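Local coordinates for protein light Chain (PDB 6BVD) that is the zinc protease light chain of a mosaic botulinum neurotoxin and probably cleaves a SNARE protein inside neurons, at residues A38-E50 with K86-K98. Sequence-based numbering, arbitrary orientation.
Sequences AFQIMDNVWIIPE and KNKYLQIMIKLFK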
ATOM      1  N   ALA A  38       4.474  12.746 -20.236  1.00 23.53           N
ATOM      2  CA  ALA A  38       5.091  12.717 -18.888  1.00 23.49           C
ATOM      3  C   ALA A  38       4.051  12.668 -17.778  1.00 27.66           C
ATOM      4  O   ALA A  38       2.884  13.120 -17.966  1.00 23.06           O
ATOM      5  CB  ALA A  38       6.014  13.943 -18.722  1.00 23.93           C
ATOM      6  N   PHE A  39       4.468  12.109 -16.622  1.00 25.65           N
ATOM      7  CA  PHE A  39       3.557  11.733 -15.522  1.00 18.02           C
ATOM      8  C   PHE A  39       4.101  12.293 -14.202  1.00 18.84           C
ATOM      9  O   PHE A  39       5.244  12.041 -13.842  1.00 20.21           O
ATOM     10  CB  PHE A  39       3.394  10.194 -15.491  1.00 22.20           C
ATOM     11  CG  PHE A  39       2.908   9.611 -16.800  1.00 22.61           C
ATOM     12  CD1 PHE A  39       1.583   9.253 -16.974  1.00 26.13           C
ATOM     13  CD2 PHE A  39       3.782   9.449 -17.869  1.00 27.36           C
ATOM     14  CE1 PHE A  39       1.144   8.715 -18.150  1.00 21.42           C
ATOM     15  CE2 PHE A  39       3.352   8.951 -19.060  1.00 25.02           C
ATOM     16  CZ  PHE A  39       2.018   8.574 -19.215  1.00 21.29           C
ATOM     17  N   GLN A  40       3.324  13.141 -13.536  1.00 16.63           N
ATOM     18  CA  GLN A  40       3.812  13.848 -12.366  1.00 21.49           C
ATOM     19  C   GLN A  40       3.537  12.983 -11.150  1.00 23.26           C
ATOM     20  O   GLN A  40       2.444  13.007 -10.586  1.00 22.01           O
ATOM     21  CB  GLN A  40       3.157  15.232 -12.164  1.00 22.44           C
ATOM     22  CG  GLN A  40       4.004  16.102 -11.249  1.00 22.39           C
ATOM     23  CD  GLN A  40       3.468  17.488 -11.010  1.00 30.72           C
ATOM     24  OE1 GLN A  40       4.109  18.287 -10.323  1.00 37.68           O
ATOM     25  NE2 GLN A  40       2.298  17.801 -11.582  1.00 28.99           N
ATOM     26  N   ILE A  41       4.532  12.191 -10.785  1.00 20.31           N
ATOM     27  CA  ILE A  41       4.379  11.224  -9.684  1.00 18.41           C
ATOM     28  C   ILE A  41       4.189  11.913  -8.334  1.00 20.88           C
ATOM     29  O   ILE A  41       3.513  11.376  -7.414  1.00 23.40           O
ATOM     30  CB  ILE A  41       5.641  10.231  -9.698  1.00 18.26           C
ATOM     31  CG1 ILE A  41       5.499   9.179  -8.591  1.00 25.31           C
ATOM     32  CG2 ILE A  41       6.926  11.007  -9.606  1.00 14.78           C
ATOM     33  CD1 ILE A  41       4.591   8.086  -8.979  1.00 28.99           C
ATOM     34  N   MET A  42       4.787  13.092  -8.167  1.00 21.67           N
ATOM     35  CA  MET A  42       4.562  13.920  -6.973  1.00 19.95           C
ATOM     36  C   MET A  42       4.871  15.318  -7.377  1.00 22.78           C
ATOM     37  O   MET A  42       5.516  15.510  -8.431  1.00 20.76           O
ATOM     38  CB  MET A  42       5.443  13.494  -5.755  1.00 22.45           C
ATOM     39  CG  MET A  42       6.961  13.399  -6.076  1.00 32.30           C
ATOM     40  SD  MET A  42       8.011  13.200  -4.574  1.00 24.56           S
ATOM     41  CE  MET A  42       8.015  14.877  -3.988  1.00 21.19           C
ATOM     42  N   ASP A  43       4.467  16.316  -6.582  1.00 22.22           N
ATOM     43  CA  ASP A  43       4.744  17.719  -6.947  0.54 20.53           C
ATOM     44  C   ASP A  43       6.223  17.937  -7.327  1.00 25.79           C
ATOM     45  O   ASP A  43       7.134  17.639  -6.530  1.00 21.35           O
ATOM     46  CB  ASP A  43       4.395  18.671  -5.809  0.54 22.93           C
ATOM     47  CG  ASP A  43       2.894  18.901  -5.647  0.54 24.93           C
ATOM     48  OD1 ASP A  43       2.093  18.538  -6.532  0.54 25.91           O
ATOM     49  OD2 ASP A  43       2.522  19.475  -4.614  0.54 33.07           O
ATOM     50  N   ASN A  44       6.446  18.495  -8.534  1.00 21.93           N
ATOM     51  CA  ASN A  44       7.753  18.822  -9.094  1.00 20.82           C
ATOM     52  C   ASN A  44       8.579  17.614  -9.570  1.00 15.53           C
ATOM     53  O   ASN A  44       9.746  17.755  -9.872  1.00 20.81           O
ATOM     54  CB  ASN A  44       8.602  19.669  -8.109  1.00 22.81           C
ATOM     55  CG  ASN A  44       7.994  21.050  -7.845  1.00 31.47           C
ATOM     56  OD1 ASN A  44       7.353  21.613  -8.726  1.00 21.15           O
ATOM     57  ND2 ASN A  44       8.159  21.574  -6.623  1.00 22.65           N
ATOM     58  N   VAL A  45       7.995  16.442  -9.656  1.00 19.13           N
ATOM     59  CA  VAL A  45       8.751  15.279 -10.148  1.00 21.09           C
ATOM     60  C   VAL A  45       7.976  14.636 -11.287  1.00 21.90           C
ATOM     61  O   VAL A  45       6.811  14.213 -11.134  1.00 22.38           O
ATOM     62  CB  VAL A  45       9.013  14.209  -9.021  1.00 22.32           C
ATOM     63  CG1 VAL A  45       9.881  13.087  -9.548  1.00 20.88           C
ATOM     64  CG2 VAL A  45       9.686  14.842  -7.835  1.00 16.57           C
ATOM     65  N   TRP A  46       8.624  14.550 -12.439  1.00 20.23           N
ATOM     66  CA  TRP A  46       7.988  13.985 -13.627  1.00 19.13           C
ATOM     67  C   TRP A  46       8.673  12.723 -14.023  1.00 19.84           C
ATOM     68  O   TRP A  46       9.906  12.635 -13.956  1.00 24.20           O
ATOM     69  CB  TRP A  46       8.047  14.984 -14.822  1.00 18.63           C
ATOM     70  CG  TRP A  46       7.191  16.163 -14.562  1.00 24.52           C
ATOM     71  CD1 TRP A  46       7.535  17.276 -13.883  1.00 15.53           C
ATOM     72  CD2 TRP A  46       5.802  16.308 -14.927  1.00 20.75           C
ATOM     73  NE1 TRP A  46       6.441  18.134 -13.812  1.00 21.15           N
ATOM     74  CE2 TRP A  46       5.372  17.557 -14.441  1.00 21.26           C
ATOM     75  CE3 TRP A  46       4.891  15.503 -15.625  1.00 26.79           C
ATOM     76  CZ2 TRP A  46       4.051  18.047 -14.653  1.00 19.75           C
ATOM     77  CZ3 TRP A  46       3.566  15.983 -15.827  1.00 31.72           C
ATOM     78  CH2 TRP A  46       3.171  17.236 -15.325  1.00 22.02           C
ATOM     79  N   ILE A  47       7.887  11.753 -14.467  1.00 22.37           N
ATOM     80  CA  ILE A  47       8.452  10.547 -15.064  1.00 22.84           C
ATOM     81  C   ILE A  47       8.172  10.461 -16.559  1.00 27.07           C
ATOM     82  O   ILE A  47       7.015  10.602 -16.995  1.00 20.93           O
ATOM     83  CB  ILE A  47       7.896   9.274 -14.381  1.00 26.74           C
ATOM     84  CG1 ILE A  47       8.186   9.332 -12.884  1.00 25.94           C
ATOM     85  CG2 ILE A  47       8.454   7.982 -15.052  1.00 15.32           C
ATOM     86  CD1 ILE A  47       7.539   8.236 -12.072  1.00 27.07           C
ATOM     87  N   ILE A  48       9.231  10.223 -17.343  1.00 18.99           N
ATOM     88  CA  ILE A  48       9.052   9.834 -18.730  1.00 19.68           C
ATOM     89  C   ILE A  48       9.463   8.371 -18.894  1.00 26.72           C
ATOM     90  O   ILE A  48      10.652   8.054 -18.960  1.00 25.10           O
ATOM     91  CB  ILE A  48       9.859  10.721 -19.689  1.00 24.50           C
ATOM     92  CG1 ILE A  48       9.472  12.198 -19.492  1.00 22.43           C
ATOM     93  CG2 ILE A  48       9.671  10.231 -21.149  1.00 20.05           C
ATOM     94  CD1 ILE A  48      10.347  13.199 -20.256  1.00 20.45           C
ATOM     95  N   PRO A  49       8.475   7.467 -18.973  1.00 33.83           N
ATOM     96  CA  PRO A  49       8.817   6.034 -18.885  1.00 30.68           C
ATOM     97  C   PRO A  49       9.309   5.464 -20.216  1.00 31.99           C
ATOM     98  O   PRO A  49       8.710   4.565 -20.790  1.00 41.09           O
ATOM     99  CB  PRO A  49       7.505   5.398 -18.449  1.00 21.21           C
ATOM    100  CG  PRO A  49       6.455   6.270 -19.158  1.00 22.72           C
ATOM    101  CD  PRO A  49       7.020   7.684 -19.116  1.00 23.59           C
ATOM    102  N   GLU A  50      10.397   6.039 -20.715  1.00 27.63           N
ATOM    103  CA  GLU A  50      11.024   5.642 -21.948  1.00 23.82           C
ATOM    104  C   GLU A  50      12.519   5.501 -21.742  1.00 24.18           C
ATOM    105  O   GLU A  50      13.076   6.107 -20.802  1.00 28.69           O
ATOM    106  CB  GLU A  50      10.757   6.678 -23.076  1.00 27.68           C
ATOM    107  CG  GLU A  50       9.271   6.938 -23.337  1.00 29.21           C
ATOM    108  CD  GLU A  50       9.018   7.875 -24.489  1.00 37.72           C
ATOM    109  OE1 GLU A  50       9.816   7.844 -25.457  1.00 42.01           O
ATOM    110  OE2 GLU A  50       8.008   8.627 -24.442  1.00 40.93           O
ATOM    111  N   LYS A  86       5.813   0.225 -20.875  1.00 23.04           N
ATOM    112  CA  LYS A  86       5.945   1.562 -20.290  1.00 22.41           C
ATOM    113  C   LYS A  86       4.971   1.712 -19.103  1.00 24.58           C
ATOM    114  O   LYS A  86       5.294   2.319 -18.067  1.00 22.20           O
ATOM    115  CB  LYS A  86       5.690   2.650 -21.356  1.00 20.76           C
ATOM    116  CG  LYS A  86       6.718   2.614 -22.471  1.00 28.02           C
ATOM    117  CD  LYS A  86       6.487   3.817 -23.443  1.00 35.12           C
ATOM    118  CE  LYS A  86       7.514   3.922 -24.564  1.00 37.10           C
ATOM    119  NZ  LYS A  86       7.359   2.921 -25.645  1.00 48.22           N
ATOM    120  N   ASN A  87       3.778   1.141 -19.253  1.00 25.02           N
ATOM    121  CA  ASN A  87       2.793   1.212 -18.189  1.00 24.46           C
ATOM    122  C   ASN A  87       3.247   0.396 -16.973  1.00 23.26           C
ATOM    123  O   ASN A  87       3.050   0.799 -15.836  1.00 29.06           O
ATOM    124  CB  ASN A  87       1.433   0.729 -18.677  1.00 23.40           C
ATOM    125  CG  ASN A  87       0.370   0.832 -17.594  1.00 28.35           C
ATOM    126  OD1 ASN A  87       0.002   1.931 -17.179  1.00 35.90           O
ATOM    127  ND2 ASN A  87      -0.095  -0.304 -17.106  1.00 23.45           N
ATOM    128  N   LYS A  88       3.853  -0.754 -17.229  1.00 23.17           N
ATOM    129  CA  LYS A  88       4.348  -1.580 -16.145  1.00 24.50           C
ATOM    130  C   LYS A  88       5.407  -0.807 -15.356  1.00 32.33           C
ATOM    131  O   LYS A  88       5.352  -0.764 -14.128  1.00 23.15           O
ATOM    132  CB  LYS A  88       4.919  -2.897 -16.684  1.00 21.00           C
ATOM    133  CG  LYS A  88       5.160  -3.918 -15.579  1.00 23.24           C
ATOM    134  CD  LYS A  88       6.048  -5.060 -16.037  1.00 35.74           C
ATOM    135  CE  LYS A  88       6.259  -6.070 -14.906  1.00 38.55           C
ATOM    136  NZ  LYS A  88       7.133  -7.192 -15.342  1.00 43.59           N
ATOM    137  N   TYR A  89       6.331  -0.155 -16.085  1.00 24.19           N
ATOM    138  CA  TYR A  89       7.379   0.688 -15.512  1.00 24.11           C
ATOM    139  C   TYR A  89       6.763   1.799 -14.635  1.00 26.53           C
ATOM    140  O   TYR A  89       7.234   2.074 -13.525  1.00 20.42           O
ATOM    141  CB  TYR A  89       8.266   1.304 -16.660  1.00 24.27           C
ATOM    142  CG  TYR A  89       9.358   2.208 -16.177  1.00 24.34           C
ATOM    143  CD1 TYR A  89      10.686   1.763 -16.095  1.00 20.37           C
ATOM    144  CD2 TYR A  89       9.074   3.530 -15.818  1.00 20.51           C
ATOM    145  CE1 TYR A  89      11.690   2.595 -15.629  1.00 21.28           C
ATOM    146  CE2 TYR A  89      10.065   4.371 -15.365  1.00 23.64           C
ATOM    147  CZ  TYR A  89      11.369   3.910 -15.286  1.00 26.09           C
ATOM    148  OH  TYR A  89      12.334   4.769 -14.837  1.00 24.90           O
ATOM    149  N   LEU A  90       5.738   2.465 -15.149  1.00 22.00           N
ATOM    150  CA  LEU A  90       5.031   3.480 -14.381  1.00 24.15           C
ATOM    151  C   LEU A  90       4.460   2.891 -13.064  1.00 22.88           C
ATOM    152  O   LEU A  90       4.583   3.496 -12.020  1.00 23.71           O
ATOM    153  CB  LEU A  90       3.875   4.052 -15.179  1.00 26.67           C
ATOM    154  CG  LEU A  90       4.184   5.142 -16.191  1.00 29.53           C
ATOM    155  CD1 LEU A  90       2.849   5.739 -16.716  1.00 25.54           C
ATOM    156  CD2 LEU A  90       5.069   6.208 -15.567  1.00 27.22           C
ATOM    157  N   GLN A  91       3.815   1.737 -13.136  1.00 20.97           N
ATOM    158  CA  GLN A  91       3.207   1.178 -11.913  1.00 22.44           C
ATOM    159  C   GLN A  91       4.246   0.783 -10.866  1.00 16.70           C
ATOM    160  O   GLN A  91       3.976   0.819  -9.661  1.00 19.31           O
ATOM    161  CB  GLN A  91       2.319  -0.029 -12.237  1.00 25.17           C
ATOM    162  CG  GLN A  91       1.285   0.253 -13.307  1.00 32.80           C
ATOM    163  CD  GLN A  91       0.484   1.519 -13.062  1.00 31.13           C
ATOM    164  OE1 GLN A  91      -0.064   1.726 -11.987  1.00 22.88           O
ATOM    165  NE2 GLN A  91       0.401   2.381 -14.097  1.00 21.50           N
ATOM    166  N   ILE A  92       5.402   0.316 -11.311  1.00 22.91           N
ATOM    167  CA  ILE A  92       6.450  -0.050 -10.370  1.00 19.10           C
ATOM    168  C   ILE A  92       6.965   1.217  -9.713  1.00 22.95           C
ATOM    169  O   ILE A  92       7.175   1.260  -8.511  1.00 20.92           O
ATOM    170  CB  ILE A  92       7.572  -0.823 -11.105  1.00 26.24           C
ATOM    171  CG1 ILE A  92       6.995  -2.139 -11.617  1.00 18.22           C
ATOM    172  CG2 ILE A  92       8.839  -0.967 -10.227  1.00 17.17           C
ATOM    173  CD1 ILE A  92       7.945  -2.932 -12.499  1.00 26.14           C
ATOM    174  N   MET A  93       7.152   2.272 -10.505  1.00 15.58           N
ATOM    175  CA  MET A  93       7.638   3.529  -9.969  1.00 18.92           C
ATOM    176  C   MET A  93       6.640   4.084  -8.935  1.00 19.01           C
ATOM    177  O   MET A  93       7.039   4.597  -7.883  1.00 22.78           O
ATOM    178  CB  MET A  93       7.888   4.560 -11.096  1.00 15.52           C
ATOM    179  CG  MET A  93       8.999   4.163 -12.045  1.00 16.34           C
ATOM    180  SD  MET A  93      10.552   3.836 -11.202  1.00 26.90           S
ATOM    181  CE  MET A  93      10.891   5.415 -10.408  1.00 20.25           C
ATOM    182  N   ILE A  94       5.352   3.944  -9.214  1.00 17.99           N
ATOM    183  CA  ILE A  94       4.328   4.342  -8.262  1.00 16.71           C
ATOM    184  C   ILE A  94       4.495   3.525  -6.964  1.00 15.61           C
ATOM    185  O   ILE A  94       4.469   4.035  -5.850  1.00 18.31           O
ATOM    186  CB  ILE A  94       2.934   4.116  -8.861  1.00 19.09           C
ATOM    187  CG1 ILE A  94       2.625   5.163  -9.938  1.00 20.89           C
ATOM    188  CG2 ILE A  94       1.863   4.214  -7.816  1.00 16.12           C
ATOM    189  CD1 ILE A  94       1.383   4.820 -10.738  1.00 16.74           C
ATOM    190  N   LYS A  95       4.731   2.239  -7.131  1.00 16.91           N
ATOM    191  CA  LYS A  95       4.886   1.374  -5.936  1.00 18.73           C
ATOM    192  C   LYS A  95       6.128   1.771  -5.122  1.00 18.11           C
ATOM    193  O   LYS A  95       6.107   1.805  -3.866  1.00 19.56           O
ATOM    194  CB  LYS A  95       4.949  -0.095  -6.363  1.00 12.01           C
ATOM    195  CG  LYS A  95       4.744  -1.076  -5.178  1.00 18.58           C
ATOM    196  CD  LYS A  95       4.567  -2.504  -5.659  1.00 16.87           C
ATOM    197  CE  LYS A  95       4.325  -3.422  -4.441  1.00 18.35           C
ATOM    198  NZ  LYS A  95       3.722  -4.655  -4.949  1.00 16.27           N
ATOM    199  N   LEU A  96       7.213   2.104  -5.822  1.00 21.94           N
ATOM    200  CA  LEU A  96       8.444   2.471  -5.124  1.00 19.80           C
ATOM    201  C   LEU A  96       8.343   3.822  -4.411  1.00 21.04           C
ATOM    202  O   LEU A  96       8.823   3.969  -3.284  1.00 13.90           O
ATOM    203  CB  LEU A  96       9.641   2.468  -6.088  1.00 20.32           C
ATOM    204  CG  LEU A  96       9.944   1.133  -6.764  1.00 22.49           C
ATOM    205  CD1 LEU A  96      11.189   1.220  -7.643  1.00 20.78           C
ATOM    206  CD2 LEU A  96      10.153  -0.030  -5.741  1.00 19.76           C
ATOM    207  N   PHE A  97       7.651   4.788  -5.022  1.00 16.09           N
ATOM    208  CA  PHE A  97       7.440   6.050  -4.347  1.00 13.53           C
ATOM    209  C   PHE A  97       6.511   5.863  -3.129  1.00 17.25           C
ATOM    210  O   PHE A  97       6.759   6.482  -2.091  1.00 19.15           O
ATOM    211  CB  PHE A  97       6.885   7.117  -5.307  1.00 18.49           C
ATOM    212  CG  PHE A  97       7.970   7.894  -6.034  1.00 23.32           C
ATOM    213  CD1 PHE A  97       8.420   9.103  -5.542  1.00 18.89           C
ATOM    214  CD2 PHE A  97       8.553   7.384  -7.183  1.00 21.19           C
ATOM    215  CE1 PHE A  97       9.432   9.820  -6.207  1.00 20.69           C
ATOM    216  CE2 PHE A  97       9.550   8.081  -7.881  1.00 16.69           C
ATOM    217  CZ  PHE A  97      10.010   9.304  -7.391  1.00 21.26           C
ATOM    218  N   LYS A  98       5.479   5.021  -3.248  1.00 19.16           N
ATOM    219  CA  LYS A  98       4.620   4.725  -2.094  1.00 22.65           C
ATOM    220  C   LYS A  98       5.406   4.009  -0.988  1.00 23.09           C
ATOM    221  O   LYS A  98       5.103   4.189   0.187  1.00 24.27           O
ATOM    222  CB  LYS A  98       3.388   3.893  -2.486  1.00 26.55           C
ATOM    223  CG  LYS A  98       2.315   4.728  -3.219  1.00 26.46           C
ATOM    224  CD  LYS A  98       0.937   4.076  -3.318  1.00 38.06           C
ATOM    225  CE  LYS A  98       0.797   3.150  -4.529  1.00 44.75           C
ATOM    226  NZ  LYS A  98      -0.582   2.642  -4.806  1.00 27.05           N
TER
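F39, I41, I47 and P49 meet L90, I94, M93, F97 and Y89 in an apolar helix-on-sheet contact: a beta hairpin of the large mixed sheet lies against helix 83-100 in the clostridial neurotoxin zinc protease fold. The contact illustrates how a helix can pack on a sheet through apolar surfaces, with no hydrogen bond between the two segments. Strand 45-48 runs roughly antiparallel to the helix, with 151° between the directions of the two short segments and their axes 10.0 Å apart at closest approach. The hairpin closes through a type II turn from M42 to V45, where the backbone N of N44 donates a hydrogen bond to a lone pair of Q40 OE1.

L90 fits between three partners. Its CD1 sits almost exactly over the centre of the F39 ring, 3.6 Å from the centroid and 7° off the normal, a CH-pi contact, while CD2 reaches P49 CG and I47 CG2. I47 is forked: CG2, anti to the backbone N, meets the Y89 ring at its edge, whereas CD1, at the end of the other branch, rests on M93 CB at 3.8 Å. The Y89 hydroxyl hydrogen-bonds beyond the contact to the carbonyl of F197.

Toward the turn, I41 CG1 lies over one face of F97, offset toward the rim, and I41 CD1 continues to I94 CG1 at 3.7 Å. M42 SD adds an oblique Met-aromatic contact to the same ring, and L110 of helix 104-115 touches both M42 and F97. At the other end P49 centres an inverse gamma turn and packs CB on Y89 CD2 at 3.6 Å. The K86 ammonium donates a hydrogen bond to the L80 carbonyl, while its aliphatic stem passes the carbonyl of P49, K86 CG 3.3 Å from P49 O, and K86 CE lies 3.7 Å from E50 CG.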